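Local atomic coordinates of acinetobacter secreted protease CpaA (Acinetobacter nosocomialis M2, PDB entry 6O38), a protein that is a secreted, probably zinc-dependent protease that forms a complex with its chaperone CpaB and is a substrate of type II secretion. Residues N75-Y80 with T113-Q117; P191-V196 with S208-A214; D371-M377 with R415-V421. One frame throughout, in Å; residues are numbered along the deposited sequence.

Contact 1. Residues N75-Y80 with T113-Q117; sequences NSGDVY and TATMQ
The flat ring of Y80 reaches M116 obliquely: CE1 lies 3.9 Å from CB of the selenomethionine, and the phenol OH ends against CB and CG2 of T115, 3.6 Å from CB. Both oxygens of the D78 carboxylate are met by T115. Its hydroxyl donates to OD2 on the syn lone pair, with OG1 to OD2 at 2.9 Å, while its backbone N reaches OD1 on the syn side, 24° out of the carboxylate plane, at 3.3 Å. On its anti side OD2 takes the backbone N of N75 at 2.9 Å, well out of the carboxylate plane, so this one oxygen accepts two donors and the buried carboxylate is tied to both segments. The N75 amide crosses T115 at about a right angle; ND2 donates to T115 OG1 at 3.3 Å, the hydroxyl lying 20° out of the amide plane, and OD1 turns instead to K73 and S57. T115 sets OG1 beside its own backbone N (chi1 -67°), which lets hydroxyl and N-H grip the same carboxylate. A type II beta turn, N75 to D78, presents D78 to the start of strand 116-121, probably near the junction of two StcE-type beta-sandwich repeats.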
loop_
_atom_site.group_PDB
_atom_site.type_symbol
_atom_site.label_atom_id
_atom_site.label_comp_id
_atom_site.label_asym_id
_atom_site.label_seq_id
_atom_site.Cartn_x
_atom_site.Cartn_y
_atom_site.Cartn_z
ATOM N N ASN A 75 -10.820 -3.859 23.613
ATOM C CA ASN A 75 -10.064 -3.344 24.744
ATOM C C ASN A 75 -10.752 -3.718 26.050
ATOM O O ASN A 75 -11.877 -4.225 26.070
ATOM C CB ASN A 75 -9.900 -1.823 24.643
ATOM C CG ASN A 75 -9.139 -1.399 23.403
ATOM O OD1 ASN A 75 -7.915 -1.516 23.342
ATOM N ND2 ASN A 75 -9.861 -0.898 22.407
ATOM N N SER A 76 -10.052 -3.461 27.152
ATOM C CA SER A 76 -10.601 -3.731 28.475
ATOM C C SER A 76 -11.799 -2.824 28.731
ATOM O O SER A 76 -11.684 -1.595 28.660
ATOM C CB SER A 76 -9.529 -3.524 29.542
ATOM O OG SER A 76 -10.043 -3.773 30.839
ATOM N N GLY A 77 -12.948 -3.428 29.026
ATOM C CA GLY A 77 -14.175 -2.698 29.256
ATOM C C GLY A 77 -15.145 -2.709 28.093
ATOM O O GLY A 77 -16.285 -2.257 28.258
ATOM N N ASP A 78 -14.730 -3.207 26.933
ATOM C CA ASP A 78 -15.610 -3.276 25.776
ATOM C C ASP A 78 -16.597 -4.430 25.913
ATOM O O ASP A 78 -16.286 -5.481 26.482
ATOM C CB ASP A 78 -14.799 -3.437 24.489
ATOM C CG ASP A 78 -14.214 -2.127 23.997
ATOM O OD1 ASP A 78 -14.821 -1.069 24.262
ATOM O OD2 ASP A 78 -13.150 -2.156 23.342
ATOM N N VAL A 79 -17.800 -4.219 25.387
ATOM C CA VAL A 79 -18.866 -5.218 25.382
ATOM C C VAL A 79 -19.476 -5.205 23.985
ATOM O O VAL A 79 -20.238 -4.294 23.642
ATOM C CB VAL A 79 -19.931 -4.948 26.452
ATOM C CG1 VAL A 79 -21.064 -5.958 26.341
ATOM C CG2 VAL A 79 -19.313 -4.991 27.845
ATOM N N TYR A 80 -19.141 -6.206 23.177
ATOM C CA TYR A 80 -19.689 -6.353 21.837
ATOM C C TYR A 80 -20.749 -7.446 21.832
ATOM O O TYR A 80 -20.561 -8.507 22.432
ATOM C CB TYR A 80 -18.590 -6.689 20.828
ATOM C CG TYR A 80 -17.578 -5.586 20.634
ATOM C CD1 TYR A 80 -17.795 -4.580 19.704
ATOM C CD2 TYR A 80 -16.407 -5.551 21.378
ATOM C CE1 TYR A 80 -16.875 -3.567 19.520
ATOM C CE2 TYR A 80 -15.478 -4.542 21.200
ATOM C CZ TYR A 80 -15.718 -3.553 20.270
ATOM O OH TYR A 80 -14.799 -2.544 20.087
ATOM N N THR A 113 -17.428 6.130 26.582
ATOM C CA THR A 113 -16.047 5.689 26.437
ATOM C C THR A 113 -15.926 4.375 25.675
ATOM O O THR A 113 -14.812 3.862 25.530
ATOM C CB THR A 113 -15.385 5.547 27.811
ATOM O OG1 THR A 113 -16.037 4.508 28.554
ATOM C CG2 THR A 113 -15.480 6.855 28.584
ATOM N N ALA A 114 -17.038 3.822 25.197
ATOM C CA ALA A 114 -16.994 2.585 24.430
ATOM C C ALA A 114 -16.212 2.782 23.138
ATOM O O ALA A 114 -16.314 3.822 22.481
ATOM C CB ALA A 114 -18.411 2.101 24.121
ATOM N N THR A 115 -15.414 1.771 22.784
ATOM C CA THR A 115 -14.591 1.855 21.581
ATOM C C THR A 115 -15.448 2.037 20.334
ATOM O O THR A 115 -15.104 2.826 19.445
ATOM C CB THR A 115 -13.719 0.604 21.458
ATOM O OG1 THR A 115 -12.761 0.580 22.524
ATOM C CG2 THR A 115 -12.984 0.585 20.124
HETATM N N MSE A 116 -16.571 1.332 20.256
HETATM C CA MSE A 116 -17.448 1.441 19.096
HETATM C C MSE A 116 -18.856 1.876 19.488
HETATM O O MSE A 116 -19.475 1.294 20.379
HETATM C CB MSE A 116 -17.499 0.114 18.340
HETATM C CG MSE A 116 -18.378 0.145 17.106
HETATM SE SE MSE A 116 -17.923 -1.276 15.859
HETATM C CE MSE A 116 -16.081 -0.750 15.502
ATOM N N GLN A 117 -19.355 2.910 18.813
ATOM C CA GLN A 117 -20.682 3.446 19.069
ATOM C C GLN A 117 -21.351 3.768 17.741
ATOM O O GLN A 117 -20.693 3.886 16.705
ATOM C CB GLN A 117 -20.624 4.705 19.949
ATOM C CG GLN A 117 -19.896 4.513 21.269
ATOM C CD GLN A 117 -19.867 5.775 22.105
ATOM O OE1 GLN A 117 -20.893 6.427 22.304
ATOM N NE2 GLN A 117 -18.685 6.133 22.593
#

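Contact 2. Residues P191-V196 with S208-A214; sequences PQKLNV and SPLTEIA
P191 and L210 open a pair of parallel strands, 192-195 beside 210-214, that belongs to the beta-sandwich part of the chain; the link between them passes through the short helix 196-199. The backbone bonds run in the alternating pattern of parallel sheet. Q192 gives its N-H to L210 O and its carbonyl to E212 N (2.8 Å from O to N), then L194 does the same with E212 O and A214 N, the first of these at 2.7 Å between L194 N and E212 O. V196 adds a last, longer bond, its N to A214 O at 3.2 Å. The outward N-H and C=O groups of T211 and I213 are used by strand 235-240 on the far side, through R235, I237 and K239.

The opposite sheet faces differ in character. One bears Q192, T211, L194 and I213, and here L194 CD1 leans on the methyl of T211. Past the end of strand 192-195, V196 CB meets I213 CG2, the two side chains crossing at about a right angle. At the start of the pair, S208 OG sits 3.3 Å from Q192 OE1, a weak contact. On the face carrying K193 and E212, the two chains lie side by side, yet K193 NZ stays 4.3 Å from E212 OE1, too far for a salt bridge; the glutamate's salt bridge goes to K239. E212, stretched out with CG trans to its N (chi1 -179°), also brings OE2 to 4.0 Å from P191 CB. What K193 offers the glutamate is mainly its CE, 3.5 Å from E212 OE1.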
loop_
_atom_site.group_PDB
_atom_site.type_symbol
_atom_site.label_atom_id
_atom_site.label_comp_id
_atom_site.label_asym_id
_atom_site.label_seq_id
_atom_site.Cartn_x
_atom_site.Cartn_y
_atom_site.Cartn_z
ATOM N N PRO A 191 -20.566 4.225 -0.395
ATOM C CA PRO A 191 -20.617 5.038 -1.612
ATOM C C PRO A 191 -22.038 5.314 -2.070
ATOM O O PRO A 191 -22.946 4.495 -1.904
ATOM C CB PRO A 191 -19.868 4.180 -2.636
ATOM C CG PRO A 191 -20.104 2.781 -2.169
ATOM C CD PRO A 191 -20.101 2.853 -0.664
ATOM N N GLN A 192 -22.225 6.498 -2.648
ATOM C CA GLN A 192 -23.445 6.824 -3.372
ATOM C C GLN A 192 -23.298 6.325 -4.803
ATOM O O GLN A 192 -22.448 6.818 -5.552
ATOM C CB GLN A 192 -23.712 8.328 -3.357
ATOM C CG GLN A 192 -25.009 8.722 -4.047
ATOM C CD GLN A 192 -25.136 10.218 -4.254
ATOM O OE1 GLN A 192 -24.352 11.001 -3.718
ATOM N NE2 GLN A 192 -26.124 10.622 -5.044
ATOM N N LYS A 193 -24.118 5.350 -5.180
ATOM C CA LYS A 193 -23.987 4.679 -6.465
ATOM C C LYS A 193 -24.918 5.326 -7.480
ATOM O O LYS A 193 -26.114 5.498 -7.216
ATOM C CB LYS A 193 -24.288 3.186 -6.333
ATOM C CG LYS A 193 -23.254 2.433 -5.514
ATOM C CD LYS A 193 -23.446 0.930 -5.606
ATOM C CE LYS A 193 -22.395 0.195 -4.789
ATOM N NZ LYS A 193 -22.609 -1.278 -4.787
ATOM N N LEU A 194 -24.367 5.684 -8.636
ATOM C CA LEU A 194 -25.125 6.286 -9.721
ATOM C C LEU A 194 -24.841 5.543 -11.015
ATOM O O LEU A 194 -23.691 5.205 -11.309
ATOM C CB LEU A 194 -24.776 7.771 -9.899
ATOM C CG LEU A 194 -25.152 8.736 -8.773
ATOM C CD1 LEU A 194 -24.678 10.142 -9.106
ATOM C CD2 LEU A 194 -26.653 8.716 -8.531
ATOM N N ASN A 195 -25.894 5.288 -11.784
ATOM C CA ASN A 195 -25.751 4.792 -13.144
ATOM C C ASN A 195 -25.665 5.983 -14.087
ATOM O O ASN A 195 -26.493 6.898 -14.014
ATOM C CB ASN A 195 -26.922 3.885 -13.521
ATOM C CG ASN A 195 -26.978 2.626 -12.680
ATOM O OD1 ASN A 195 -25.946 2.039 -12.351
ATOM N ND2 ASN A 195 -28.185 2.204 -12.324
ATOM N N VAL A 196 -24.655 5.978 -14.960
ATOM C CA VAL A 196 -24.404 7.128 -15.820
ATOM C C VAL A 196 -25.588 7.428 -16.731
ATOM O O VAL A 196 -25.737 8.563 -17.197
ATOM C CB VAL A 196 -23.107 6.912 -16.630
ATOM C CG1 VAL A 196 -23.338 5.944 -17.783
ATOM C CG2 VAL A 196 -22.564 8.243 -17.121
ATOM N N SER A 208 -22.153 13.577 -1.701
ATOM C CA SER A 208 -21.627 12.758 -0.616
ATOM C C SER A 208 -20.114 12.688 -0.777
ATOM O O SER A 208 -19.577 13.058 -1.830
ATOM C CB SER A 208 -22.257 11.352 -0.632
ATOM O OG SER A 208 -21.740 10.572 -1.695
ATOM N N PRO A 209 -19.389 12.227 0.253
ATOM C CA PRO A 209 -17.921 12.186 0.138
ATOM C C PRO A 209 -17.410 11.164 -0.862
ATOM O O PRO A 209 -16.239 11.243 -1.253
ATOM C CB PRO A 209 -17.458 11.840 1.562
ATOM C CG PRO A 209 -18.625 12.121 2.437
ATOM C CD PRO A 209 -19.834 11.859 1.608
ATOM N N LEU A 210 -18.238 10.214 -1.291
ATOM C CA LEU A 210 -17.808 9.174 -2.222
ATOM C C LEU A 210 -18.946 8.885 -3.189
ATOM O O LEU A 210 -19.962 8.300 -2.799
ATOM C CB LEU A 210 -17.388 7.907 -1.476
ATOM C CG LEU A 210 -16.870 6.755 -2.337
ATOM C CD1 LEU A 210 -15.703 7.219 -3.195
ATOM C CD2 LEU A 210 -16.466 5.574 -1.468
ATOM N N THR A 211 -18.775 9.290 -4.445
ATOM C CA THR A 211 -19.740 9.025 -5.504
ATOM C C THR A 211 -19.167 7.972 -6.443
ATOM O O THR A 211 -18.006 8.067 -6.854
ATOM C CB THR A 211 -20.072 10.305 -6.277
ATOM O OG1 THR A 211 -20.382 11.357 -5.355
ATOM C CG2 THR A 211 -21.264 10.078 -7.196
ATOM N N GLU A 212 -19.979 6.973 -6.781
ATOM C CA GLU A 212 -19.544 5.846 -7.600
ATOM C C GLU A 212 -20.423 5.786 -8.844
ATOM O O GLU A 212 -21.630 5.544 -8.746
ATOM C CB GLU A 212 -19.609 4.544 -6.802
ATOM C CG GLU A 212 -19.156 3.312 -7.560
ATOM C CD GLU A 212 -19.037 2.094 -6.662
ATOM O OE1 GLU A 212 -19.730 1.088 -6.923
ATOM O OE2 GLU A 212 -18.258 2.150 -5.686
ATOM N N ILE A 213 -19.816 6.006 -10.008
ATOM C CA ILE A 213 -20.526 6.116 -11.278
ATOM C C ILE A 213 -20.219 4.875 -12.105
ATOM O O ILE A 213 -19.055 4.609 -12.432
ATOM C CB ILE A 213 -20.133 7.395 -12.029
ATOM C CG1 ILE A 213 -20.463 8.623 -11.180
ATOM C CG2 ILE A 213 -20.839 7.461 -13.376
ATOM C CD1 ILE A 213 -19.756 9.879 -11.622
ATOM N N ALA A 214 -21.259 4.122 -12.448
ATOM C CA ALA A 214 -21.114 2.851 -13.145
ATOM C C ALA A 214 -21.453 2.990 -14.623
ATOM O O ALA A 214 -22.450 3.620 -14.989
ATOM C CB ALA A 214 -22.005 1.782 -12.510
#

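Contact 3. Residues D371-M377 with R415-V421; sequences DSYTIDM and RFYLRDV. With SO4 (sulfate ion), chain O.
I375 and F416 interlock on the face of this parallel strand pair that carries Y373, I375 and L418, the CD1 methyl of I375 lying 4.0 Å from CD2 of the phenyl ring, obliquely to it. Next along, L418 pushes its CD2 methyl into the hollow between I375 and M377: it lies 3.9 Å from I375 CB and 3.8 Å from CG of the selenomethionine, whose chain is bent at chi2 and chi3. CG of F416 stands between backbone N and carbonyl carbon (chi1 84°), and its ring leads away from the neighbouring strand.

The face with T374, Y417, D376 and R419 mixes packing with charge. CG2 of T374 rests on the aliphatic stem of R419, 3.7 Å from CB, and beyond it D376 runs alongside the arginine, forming a salt bridge from OD1 to NH2 at 2.8 Å whose hydrogen bond is weak, with the two flat groups turned 65° apart. V421 closes this end: CG1 lies over one face of the guanidinium, toward its rim, and also 3.5 Å from D376 CG. A sulfate, probably from the crystallisation liquor, approaches the guanidinium by its edge. At the opposite end S372 OG meets the edge of the Y417 ring, 3.5 Å from CE2, while D371 OD1 makes a salt bridge with R415 NE, again with a weak hydrogen bond; S372 OG and D371 OD2 also bind R360.

Strand 367-381 lies between strands 416-425 and 457-462, with helices 557-569, 391-411 and the zinc-bearing 496-504 packed on the face of I375, F416 and L418.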
loop_
_atom_site.group_PDB
_atom_site.type_symbol
_atom_site.label_atom_id
_atom_site.label_comp_id
_atom_site.label_asym_id
_atom_site.label_seq_id
_atom_site.Cartn_x
_atom_site.Cartn_y
_atom_site.Cartn_z
ATOM N N ASP A 371 12.137 10.208 -18.740
ATOM C CA ASP A 371 11.555 10.533 -17.444
ATOM C C ASP A 371 12.225 9.790 -16.291
ATOM O O ASP A 371 11.708 9.821 -15.167
ATOM C CB ASP A 371 10.046 10.243 -17.451
ATOM C CG ASP A 371 9.306 10.952 -16.328
ATOM O OD1 ASP A 371 9.476 12.181 -16.180
ATOM O OD2 ASP A 371 8.552 10.279 -15.593
ATOM N N SER A 372 13.356 9.130 -16.529
ATOM C CA SER A 372 14.061 8.440 -15.457
ATOM C C SER A 372 15.513 8.236 -15.861
ATOM O O SER A 372 15.830 8.103 -17.045
ATOM C CB SER A 372 13.411 7.091 -15.129
ATOM O OG SER A 372 13.522 6.190 -16.217
ATOM N N TYR A 373 16.388 8.222 -14.858
ATOM C CA TYR A 373 17.808 7.958 -15.043
ATOM C C TYR A 373 18.193 6.706 -14.270
ATOM O O TYR A 373 17.773 6.519 -13.124
ATOM C CB TYR A 373 18.657 9.147 -14.583
ATOM C CG TYR A 373 18.235 10.463 -15.193
ATOM C CD1 TYR A 373 18.641 10.818 -16.474
ATOM C CD2 TYR A 373 17.430 11.351 -14.492
ATOM C CE1 TYR A 373 18.257 12.020 -17.039
ATOM C CE2 TYR A 373 17.040 12.556 -15.049
ATOM C CZ TYR A 373 17.457 12.884 -16.323
ATOM O OH TYR A 373 17.073 14.082 -16.882
ATOM N N THR A 374 18.996 5.850 -14.896
ATOM C CA THR A 374 19.360 4.566 -14.313
ATOM C C THR A 374 20.613 4.726 -13.462
ATOM O O THR A 374 21.664 5.139 -13.964
ATOM C CB THR A 374 19.588 3.521 -15.403
ATOM O OG1 THR A 374 18.388 3.360 -16.170
ATOM C CG2 THR A 374 19.973 2.184 -14.787
ATOM N N ILE A 375 20.502 4.391 -12.181
ATOM C CA ILE A 375 21.624 4.426 -11.250
ATOM C C ILE A 375 22.090 2.991 -11.040
ATOM O O ILE A 375 21.387 2.184 -10.423
ATOM C CB ILE A 375 21.237 5.092 -9.923
ATOM C CG1 ILE A 375 20.784 6.533 -10.163
ATOM C CG2 ILE A 375 22.404 5.051 -8.946
ATOM C CD1 ILE A 375 20.330 7.248 -8.909
ATOM N N ASP A 376 23.274 2.668 -11.555
ATOM C CA ASP A 376 23.810 1.319 -11.435
ATOM C C ASP A 376 24.382 1.108 -10.040
ATOM O O ASP A 376 25.141 1.943 -9.536
ATOM C CB ASP A 376 24.886 1.076 -12.493
ATOM C CG ASP A 376 24.309 0.940 -13.891
ATOM O OD1 ASP A 376 23.096 0.668 -14.010
ATOM O OD2 ASP A 376 25.071 1.102 -14.868
HETATM N N MSE A 377 24.017 -0.008 -9.415
HETATM C CA MSE A 377 24.433 -0.285 -8.045
HETATM C C MSE A 377 25.233 -1.580 -7.927
HETATM O O MSE A 377 24.948 -2.565 -8.608
HETATM C CB MSE A 377 23.212 -0.351 -7.124
HETATM C CG MSE A 377 22.432 0.952 -7.021
HETATM SE SE MSE A 377 23.376 2.332 -6.017
HETATM C CE MSE A 377 23.461 1.440 -4.286
ATOM N N ARG A 415 12.595 10.571 -10.782
ATOM C CA ARG A 415 13.192 10.253 -12.078
ATOM C C ARG A 415 14.473 9.434 -11.905
ATOM O O ARG A 415 15.555 9.811 -12.355
ATOM C CB ARG A 415 13.458 11.532 -12.861
ATOM C CG ARG A 415 12.213 12.354 -13.157
ATOM C CD ARG A 415 12.466 13.345 -14.279
ATOM N NE ARG A 415 11.364 14.288 -14.437
ATOM C CZ ARG A 415 11.289 15.460 -13.814
ATOM N NH1 ARG A 415 12.258 15.839 -12.991
ATOM N NH2 ARG A 415 10.249 16.257 -14.016
ATOM N N PHE A 416 14.335 8.290 -11.239
ATOM C CA PHE A 416 15.457 7.370 -11.126
ATOM C C PHE A 416 14.943 5.957 -10.891
ATOM O O PHE A 416 13.855 5.756 -10.347
ATOM C CB PHE A 416 16.423 7.779 -10.004
ATOM C CG PHE A 416 16.020 7.292 -8.638
ATOM C CD1 PHE A 416 15.079 7.979 -7.891
ATOM C CD2 PHE A 416 16.598 6.155 -8.096
ATOM C CE1 PHE A 416 14.714 7.537 -6.632
ATOM C CE2 PHE A 416 16.235 5.706 -6.839
ATOM C CZ PHE A 416 15.291 6.399 -6.106
ATOM N N TYR A 417 15.749 4.987 -11.317
ATOM C CA TYR A 417 15.565 3.583 -10.985
ATOM C C TYR A 417 16.908 3.003 -10.572
ATOM O O TYR A 417 17.958 3.428 -11.060
ATOM C CB TYR A 417 15.009 2.765 -12.161
ATOM C CG TYR A 417 13.566 3.036 -12.518
ATOM C CD1 TYR A 417 12.531 2.466 -11.789
ATOM C CD2 TYR A 417 13.239 3.831 -13.609
ATOM C CE1 TYR A 417 11.210 2.698 -12.122
ATOM C CE2 TYR A 417 11.922 4.068 -13.951
ATOM C CZ TYR A 417 10.912 3.500 -13.205
ATOM O OH TYR A 417 9.599 3.735 -13.544
ATOM N N LEU A 418 16.869 2.030 -9.668
ATOM C CA LEU A 418 18.069 1.308 -9.274
ATOM C C LEU A 418 18.201 0.047 -10.116
ATOM O O LEU A 418 17.226 -0.688 -10.304
ATOM C CB LEU A 418 18.035 0.951 -7.786
ATOM C CG LEU A 418 18.164 2.113 -6.801
ATOM C CD1 LEU A 418 18.353 1.588 -5.387
ATOM C CD2 LEU A 418 19.308 3.037 -7.193
ATOM N N ARG A 419 19.403 -0.188 -10.634
ATOM C CA ARG A 419 19.716 -1.384 -11.406
ATOM C C ARG A 419 20.958 -2.023 -10.810
ATOM O O ARG A 419 22.008 -1.377 -10.725
ATOM C CB ARG A 419 19.930 -1.041 -12.885
ATOM C CG ARG A 419 20.631 -2.116 -13.700
ATOM C CD ARG A 419 20.597 -1.766 -15.181
ATOM N NE ARG A 419 21.458 -2.630 -15.984
ATOM C CZ ARG A 419 22.645 -2.268 -16.458
ATOM N NH1 ARG A 419 23.360 -3.119 -17.180
ATOM N NH2 ARG A 419 23.117 -1.053 -16.216
ATOM N N ASP A 420 20.843 -3.282 -10.393
ATOM C CA ASP A 420 21.993 -3.993 -9.852
ATOM C C ASP A 420 22.809 -4.564 -11.006
ATOM O O ASP A 420 22.290 -5.319 -11.836
ATOM C CB ASP A 420 21.559 -5.082 -8.866
ATOM C CG ASP A 420 21.015 -6.325 -9.547
ATOM O OD1 ASP A 420 20.056 -6.207 -10.337
ATOM O OD2 ASP A 420 21.560 -7.420 -9.294
ATOM N N VAL A 421 24.072 -4.152 -11.094
ATOM C CA VAL A 421 24.967 -4.591 -12.157
ATOM C C VAL A 421 26.022 -5.560 -11.660
ATOM O O VAL A 421 26.868 -5.998 -12.453
ATOM C CB VAL A 421 25.629 -3.391 -12.856
ATOM C CG1 VAL A 421 24.575 -2.532 -13.532
ATOM C CG2 VAL A 421 26.420 -2.567 -11.854
HETATM S S SO4 O . 25.447 -3.665 -19.682
HETATM O O1 SO4 O . 25.879 -2.419 -19.055
HETATM O O2 SO4 O . 25.470 -3.512 -21.134
HETATM O O3 SO4 O . 26.349 -4.745 -19.292
HETATM O O4 SO4 O . 24.090 -3.985 -19.250
#

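In the fold
The three contacts follow one another along the chain without touching. Contacts 1 and 2 belong to the beta-sandwich part, with centres about 33 Å and nearest atoms about 17 Å apart; contact 3 lies across the chain's centre from both, its centre about 50 Å from that of contact 1 and 41 Å from that of contact 2. Contact 1 meets near the starts of strands 79-85 and 116-121, while contact 2 pairs 183-195 with 210-215. In contact 3, strand 367-381 pairs with strand 416-425 of the reprolysin-like part, and I375, F416 and L418 pack on L504, M496 and V500 of the helix that also bears zinc ligands H498 and H502, H508 being the third.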